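Local coordinates for protein probable glutathione S-transferase 5 (Caenorhabditis elegans, PDB 1ZL9) that conjugates reduced glutathione to a wide range of hydrophobic electrophiles and may contribute to detoxifying reactive oxygen species during bacterial infection, at residues S92-Y97 and T156-A161; R19-Y24 and F77-K82. All blocks are in the same frame, centred on the assembly; numbering follows the deposited sequence.

Contact 1 of 2, residues S92-Y97 and T156-A161; sequences SLADQY and TWIDLA
Ile158 is the bump of this contact, and the helix surface around Ala94 is the hollow that takes it. The two segments belong to helices 84-112 and 157-171 of the all-helical C-terminal domain of a sigma-class glutathione transferase. The axes of 92-97 and 157-161 run in much the same direction, crossing at 26°. Ile158 CG1 stands anti to the backbone N (chi1 -167°), which sends the CG1 branch, with CD1 at its end, toward the other helix. The CD1 methyl settles 3.6 Å from Ala94 CA. The small side chain of Ala94 lets the methyl reach the backbone, and the CA atoms of Ala94 and Ile158 come within 6.3 Å. Leu93 lies on one flank and crosses Ile158 at about a right angle; Leu93 CD1 is 4.0 Å from Ile158 CG1. Trp157 brings its six-membered ring to Ala94, with CH2 3.7 Å from Ala94 CB. The ring is tilted to that methyl. Asn80 is the partner of its NE1, and helix 66-76 of the N-terminal domain packs on the ring. At the other end Tyr97 meets Ile158 CD1 and Ala161 CB obliquely, through CD2 and CE2 of its ring. Thr156 is the N-cap of helix 157-171. Its backbone N gives a nearly straight bond (171°) to Asp159 OD2, on the anti side of the carboxylate. Ser92 and Asp95 of helix 84-112 bind the second subunit. Beyond the apolar patch a water bridges the helices: it lies 2.8 Å from Tyr97 OH and donates to Ala161 O.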
loop_
_atom_site.group_PDB
_atom_site.type_symbol
_atom_site.label_atom_id
_atom_site.label_comp_id
_atom_site.label_asym_id
_atom_site.label_seq_id
_atom_site.Cartn_x
_atom_site.Cartn_y
_atom_site.Cartn_z
ATOM N N SER A 92 0.145 5.691 6.678
ATOM C CA SER A 92 1.578 5.562 6.759
ATOM C C SER A 92 1.914 4.250 7.541
ATOM O O SER A 92 2.715 3.452 7.141
ATOM C CB SER A 92 2.117 6.816 7.467
ATOM O OG SER A 92 3.523 6.770 7.569
ATOM N N LEU A 93 1.267 4.042 8.665
ATOM C CA LEU A 93 1.567 2.837 9.476
ATOM C C LEU A 93 1.143 1.568 8.781
ATOM O O LEU A 93 1.782 0.521 8.924
ATOM C CB LEU A 93 0.811 2.916 10.783
ATOM C CG LEU A 93 1.451 2.443 12.089
ATOM C CD1 LEU A 93 0.436 2.045 13.186
ATOM C CD2 LEU A 93 2.701 1.626 12.058
ATOM N N ALA A 94 0.029 1.632 8.065
ATOM C CA ALA A 94 -0.530 0.451 7.394
ATOM C C ALA A 94 0.438 0.074 6.255
ATOM O O ALA A 94 0.694 -1.102 5.988
ATOM C CB ALA A 94 -1.939 0.755 6.844
ATOM N N ASP A 95 1.008 1.063 5.601
ATOM C CA ASP A 95 2.009 0.807 4.565
ATOM C C ASP A 95 3.314 0.291 5.135
ATOM O O ASP A 95 3.981 -0.539 4.500
ATOM C CB ASP A 95 2.246 2.056 3.727
ATOM C CG ASP A 95 1.135 2.250 2.675
ATOM O OD1 ASP A 95 0.089 1.534 2.748
ATOM O OD2 ASP A 95 1.257 3.061 1.723
ATOM N N GLN A 96 3.716 0.764 6.318
ATOM C CA GLN A 96 4.896 0.180 6.946
ATOM C C GLN A 96 4.602 -1.281 7.339
ATOM O O GLN A 96 5.459 -2.113 7.347
ATOM C CB GLN A 96 5.332 0.985 8.187
ATOM C CG GLN A 96 6.663 0.575 8.768
ATOM C CD GLN A 96 7.827 0.769 7.880
ATOM O OE1 GLN A 96 8.839 0.051 8.023
ATOM N NE2 GLN A 96 7.759 1.718 7.003
ATOM N N TYR A 97 3.373 -1.557 7.751
ATOM C CA TYR A 97 2.914 -2.909 8.025
ATOM C C TYR A 97 3.001 -3.838 6.787
ATOM O O TYR A 97 3.398 -4.998 6.874
ATOM C CB TYR A 97 1.468 -2.832 8.562
ATOM C CG TYR A 97 0.848 -4.174 8.833
ATOM C CD1 TYR A 97 1.495 -5.108 9.629
ATOM C CD2 TYR A 97 -0.436 -4.473 8.413
ATOM C CE1 TYR A 97 0.956 -6.333 9.880
ATOM C CE2 TYR A 97 -1.040 -5.761 8.735
ATOM C CZ TYR A 97 -0.296 -6.664 9.480
ATOM O OH TYR A 97 -0.770 -7.937 9.839
ATOM N N THR A 156 -9.005 2.981 15.110
ATOM C CA THR A 156 -8.959 2.983 13.656
ATOM C C THR A 156 -8.725 1.545 13.178
ATOM O O THR A 156 -8.382 0.645 13.960
ATOM C CB THR A 156 -7.874 3.879 13.092
ATOM O OG1 THR A 156 -6.584 3.474 13.547
ATOM C CG2 THR A 156 -8.050 5.296 13.512
ATOM N N TRP A 157 -8.898 1.328 11.882
ATOM C CA TRP A 157 -8.745 -0.037 11.331
ATOM C C TRP A 157 -7.332 -0.608 11.488
ATOM O O TRP A 157 -7.159 -1.827 11.531
ATOM C CB TRP A 157 -9.226 -0.070 9.886
ATOM C CG TRP A 157 -8.402 0.594 8.851
ATOM C CD1 TRP A 157 -8.540 1.826 8.366
ATOM C CD2 TRP A 157 -7.342 -0.023 8.082
ATOM N NE1 TRP A 157 -7.600 2.068 7.382
ATOM C CE2 TRP A 157 -6.855 0.939 7.185
ATOM C CE3 TRP A 157 -6.758 -1.287 8.086
ATOM C CZ2 TRP A 157 -5.879 0.653 6.218
ATOM C CZ3 TRP A 157 -5.763 -1.550 7.200
ATOM C CH2 TRP A 157 -5.343 -0.593 6.240
ATOM N N ILE A 158 -6.314 0.245 11.603
ATOM C CA ILE A 158 -4.973 -0.287 11.776
ATOM C C ILE A 158 -4.853 -0.889 13.167
ATOM O O ILE A 158 -4.121 -1.848 13.331
ATOM C CB ILE A 158 -3.859 0.755 11.399
ATOM C CG1 ILE A 158 -2.480 0.065 11.287
ATOM C CG2 ILE A 158 -3.784 1.933 12.415
ATOM C CD1 ILE A 158 -2.328 -0.977 10.204
ATOM N N ASP A 159 -5.601 -0.373 14.155
ATOM C CA ASP A 159 -5.687 -1.041 15.467
ATOM C C ASP A 159 -6.220 -2.483 15.310
ATOM O O ASP A 159 -5.739 -3.410 15.940
ATOM C CB ASP A 159 -6.618 -0.315 16.382
ATOM C CG ASP A 159 -6.084 1.014 16.858
ATOM O OD1 ASP A 159 -4.935 1.098 17.411
ATOM O OD2 ASP A 159 -6.832 2.007 16.786
ATOM N N LEU A 160 -7.277 -2.632 14.509
ATOM C CA LEU A 160 -7.870 -3.942 14.303
ATOM C C LEU A 160 -6.867 -4.891 13.674
ATOM O O LEU A 160 -6.763 -6.053 14.113
ATOM C CB LEU A 160 -9.146 -3.875 13.415
ATOM C CG LEU A 160 -10.289 -3.109 14.074
ATOM C CD1 LEU A 160 -11.398 -2.812 13.094
ATOM C CD2 LEU A 160 -10.947 -3.778 15.229
ATOM N N ALA A 161 -6.193 -4.426 12.639
ATOM C CA ALA A 161 -5.240 -5.272 11.911
ATOM C C ALA A 161 -4.048 -5.649 12.803
ATOM O O ALA A 161 -3.653 -6.839 12.879
ATOM C CB ALA A 161 -4.772 -4.642 10.566
HETATM O O HOH W 1 -3.536 -8.218 10.439
#

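Contact 2 of 2, residues R19-Y24 and F77-K82; sequences RQIFAY and FKLNGK
Ile21 and Leu79 have the nearest CA atoms of the two segments, 7.9 Å apart. Residues 19-24 form part of helix 16-25. Residues 77-82 are irregular, and Phe77 is the first residue to leave helical angles after helix 66-76. Lys78 then takes positive phi (57°), and the chain turns so that Phe77 and Leu79 both direct their side chains at the helix. Ile21 meets both of them with one branch. Its CG1 stands beside the backbone N (chi1 -70°), which leaves CG2 anti to that N; CG2 comes 3.7 Å from Phe77 CD1. The same methyl is 4.2 Å from Leu79 CD1. The Phe77 ring is oblique to this methyl. Its CE1 continues to Phe22, 4.1 Å from Phe22 CD1, and the two rings meet obliquely. Phe22 stacks on Tyr29. The contact lies in the thioredoxin-like N-terminal domain of the transferase. It packs the first helix of that domain against the loop between helix 66-76 and helix 84-112. Leu73 of helix 66-76 touches both Ile21 and Phe22. Tyr24 meets Leu79. Both methyls of Leu79 press on one side of its ring. Leu79 CD2 is 3.6 Å from Tyr24 CE1, while Leu79 CD1 is 3.7 Å from Tyr24 CD1. The ring is tilted to the methyls. Further along the loop, Asn80 ND2 is hydrogen-bonded to Glu87, and Lys82 NZ to Ser154 OG.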
loop_
_atom_site.group_PDB
_atom_site.type_symbol
_atom_site.label_atom_id
_atom_site.label_comp_id
_atom_site.label_asym_id
_atom_site.label_seq_id
_atom_site.Cartn_x
_atom_site.Cartn_y
_atom_site.Cartn_z
ATOM N N ARG A 19 -13.636 -7.838 7.647
ATOM C CA ARG A 19 -14.687 -8.491 8.405
ATOM C C ARG A 19 -14.865 -7.806 9.773
ATOM O O ARG A 19 -15.976 -7.664 10.272
ATOM C CB ARG A 19 -14.343 -9.965 8.641
ATOM C CG ARG A 19 -14.087 -10.791 7.390
ATOM C CD ARG A 19 -14.164 -12.268 7.711
ATOM N NE ARG A 19 -13.884 -13.125 6.583
ATOM C CZ ARG A 19 -12.726 -13.686 6.326
ATOM N NH1 ARG A 19 -11.701 -13.534 7.139
ATOM N NH2 ARG A 19 -12.607 -14.466 5.265
ATOM N N GLN A 20 -13.768 -7.379 10.360
ATOM C CA GLN A 20 -13.806 -6.747 11.688
ATOM C C GLN A 20 -14.355 -5.321 11.631
ATOM O O GLN A 20 -15.028 -4.877 12.539
ATOM C CB GLN A 20 -12.455 -6.807 12.364
ATOM C CG GLN A 20 -12.101 -8.274 12.776
ATOM C CD GLN A 20 -10.905 -8.402 13.702
ATOM O OE1 GLN A 20 -10.504 -7.437 14.330
ATOM N NE2 GLN A 20 -10.399 -9.626 13.852
ATOM N N ILE A 21 -14.074 -4.622 10.539
ATOM C CA ILE A 21 -14.687 -3.323 10.311
ATOM C C ILE A 21 -16.185 -3.473 10.221
ATOM O O ILE A 21 -16.946 -2.745 10.870
ATOM C CB ILE A 21 -14.127 -2.664 9.025
ATOM C CG1 ILE A 21 -12.685 -2.243 9.238
ATOM C CG2 ILE A 21 -15.014 -1.555 8.525
ATOM C CD1 ILE A 21 -11.914 -1.865 7.938
ATOM N N PHE A 22 -16.636 -4.422 9.428
ATOM C CA PHE A 22 -18.062 -4.689 9.374
ATOM C C PHE A 22 -18.656 -5.084 10.732
ATOM O O PHE A 22 -19.772 -4.619 11.082
ATOM C CB PHE A 22 -18.411 -5.811 8.412
ATOM C CG PHE A 22 -18.301 -5.465 6.953
ATOM C CD1 PHE A 22 -18.938 -4.351 6.396
ATOM C CD2 PHE A 22 -17.591 -6.306 6.118
ATOM C CE1 PHE A 22 -18.850 -4.079 5.058
ATOM C CE2 PHE A 22 -17.533 -6.063 4.743
ATOM C CZ PHE A 22 -18.138 -4.960 4.203
ATOM N N ALA A 23 -17.959 -5.945 11.494
ATOM C CA ALA A 23 -18.408 -6.331 12.807
ATOM C C ALA A 23 -18.489 -5.113 13.708
ATOM O O ALA A 23 -19.478 -4.957 14.414
ATOM C CB ALA A 23 -17.509 -7.421 13.445
ATOM N N TYR A 24 -17.446 -4.282 13.752
ATOM C CA TYR A 24 -17.485 -3.061 14.568
ATOM C C TYR A 24 -18.685 -2.182 14.273
ATOM O O TYR A 24 -19.390 -1.702 15.184
ATOM C CB TYR A 24 -16.240 -2.201 14.383
ATOM C CG TYR A 24 -16.184 -1.057 15.355
ATOM C CD1 TYR A 24 -16.510 0.223 14.949
ATOM C CD2 TYR A 24 -15.817 -1.258 16.647
ATOM C CE1 TYR A 24 -16.486 1.261 15.819
ATOM C CE2 TYR A 24 -15.818 -0.222 17.557
ATOM C CZ TYR A 24 -16.162 1.056 17.119
ATOM O OH TYR A 24 -16.163 2.123 17.996
ATOM N N PHE A 77 -17.305 4.086 7.558
ATOM C CA PHE A 77 -17.688 3.916 8.959
ATOM C C PHE A 77 -16.919 4.803 9.951
ATOM O O PHE A 77 -16.999 4.558 11.151
ATOM C CB PHE A 77 -17.609 2.439 9.359
ATOM C CG PHE A 77 -18.468 1.547 8.474
ATOM C CD1 PHE A 77 -17.921 0.560 7.711
ATOM C CD2 PHE A 77 -19.859 1.763 8.391
ATOM C CE1 PHE A 77 -18.704 -0.247 6.865
ATOM C CE2 PHE A 77 -20.657 0.969 7.547
ATOM C CZ PHE A 77 -20.073 -0.016 6.770
ATOM N N LYS A 78 -16.179 5.802 9.460
ATOM C CA LYS A 78 -15.367 6.673 10.342
ATOM C C LYS A 78 -14.323 5.952 11.250
ATOM O O LYS A 78 -14.099 6.318 12.441
ATOM C CB LYS A 78 -16.262 7.657 11.141
ATOM C CG LYS A 78 -15.650 9.001 11.503
ATOM C CD LYS A 78 -15.567 9.967 10.327
ATOM C CE LYS A 78 -15.146 11.373 10.814
ATOM N NZ LYS A 78 -16.009 11.923 11.990
ATOM N N LEU A 79 -13.640 4.960 10.665
ATOM C CA LEU A 79 -12.600 4.192 11.316
ATOM C C LEU A 79 -11.263 4.362 10.624
ATOM O O LEU A 79 -10.307 3.590 10.873
ATOM C CB LEU A 79 -12.970 2.687 11.325
ATOM C CG LEU A 79 -14.151 2.280 12.167
ATOM C CD1 LEU A 79 -14.421 0.759 11.998
ATOM C CD2 LEU A 79 -13.880 2.607 13.648
ATOM N N ASN A 80 -11.139 5.402 9.795
ATOM C CA ASN A 80 -9.884 5.657 9.086
ATOM C C ASN A 80 -9.052 6.807 9.669
ATOM O O ASN A 80 -8.033 7.117 9.130
ATOM C CB ASN A 80 -10.141 5.934 7.569
ATOM C CG ASN A 80 -8.850 5.814 6.708
ATOM O OD1 ASN A 80 -8.151 4.837 6.825
ATOM N ND2 ASN A 80 -8.602 6.782 5.778
ATOM N N GLY A 81 -9.482 7.413 10.773
ATOM C CA GLY A 81 -8.906 8.634 11.258
ATOM C C GLY A 81 -9.992 9.711 11.344
ATOM O O GLY A 81 -10.916 9.757 10.506
ATOM N N LYS A 82 -9.885 10.556 12.361
ATOM C CA LYS A 82 -10.889 11.605 12.642
ATOM C C LYS A 82 -10.588 12.916 11.907
ATOM O O LYS A 82 -11.414 13.826 11.925
ATOM C CB LYS A 82 -10.958 11.939 14.108
ATOM C CG LYS A 82 -11.298 10.745 15.063
ATOM C CD LYS A 82 -10.390 10.782 16.336
ATOM C CE LYS A 82 -10.951 11.450 17.633
ATOM N NZ LYS A 82 -10.566 10.704 18.919
#

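How the contacts relate
Contact 2 lies in the N-terminal domain and closes along the chain before contact 1 opens in the C-terminal one. Their centres are 12 Å apart, and they meet where 77-82 passes the start of helix 157-171. Trp157 N is 2.8 Å from Leu79 O, and Trp157 NE1 is 2.9 Å from Asn80 OD1, so the loop probably grips both the backbone and the indole. Thr156 CG2 also packs on Gly81 N at 3.7 Å. Neither contact lines the glutathione pocket. The Tyr97 side chain is about 9 Å from bound glutathione, and that of Ile21 about 13 Å. Trp157 is about 7 Å, side chain to side chain, from Ser66 of the pocket.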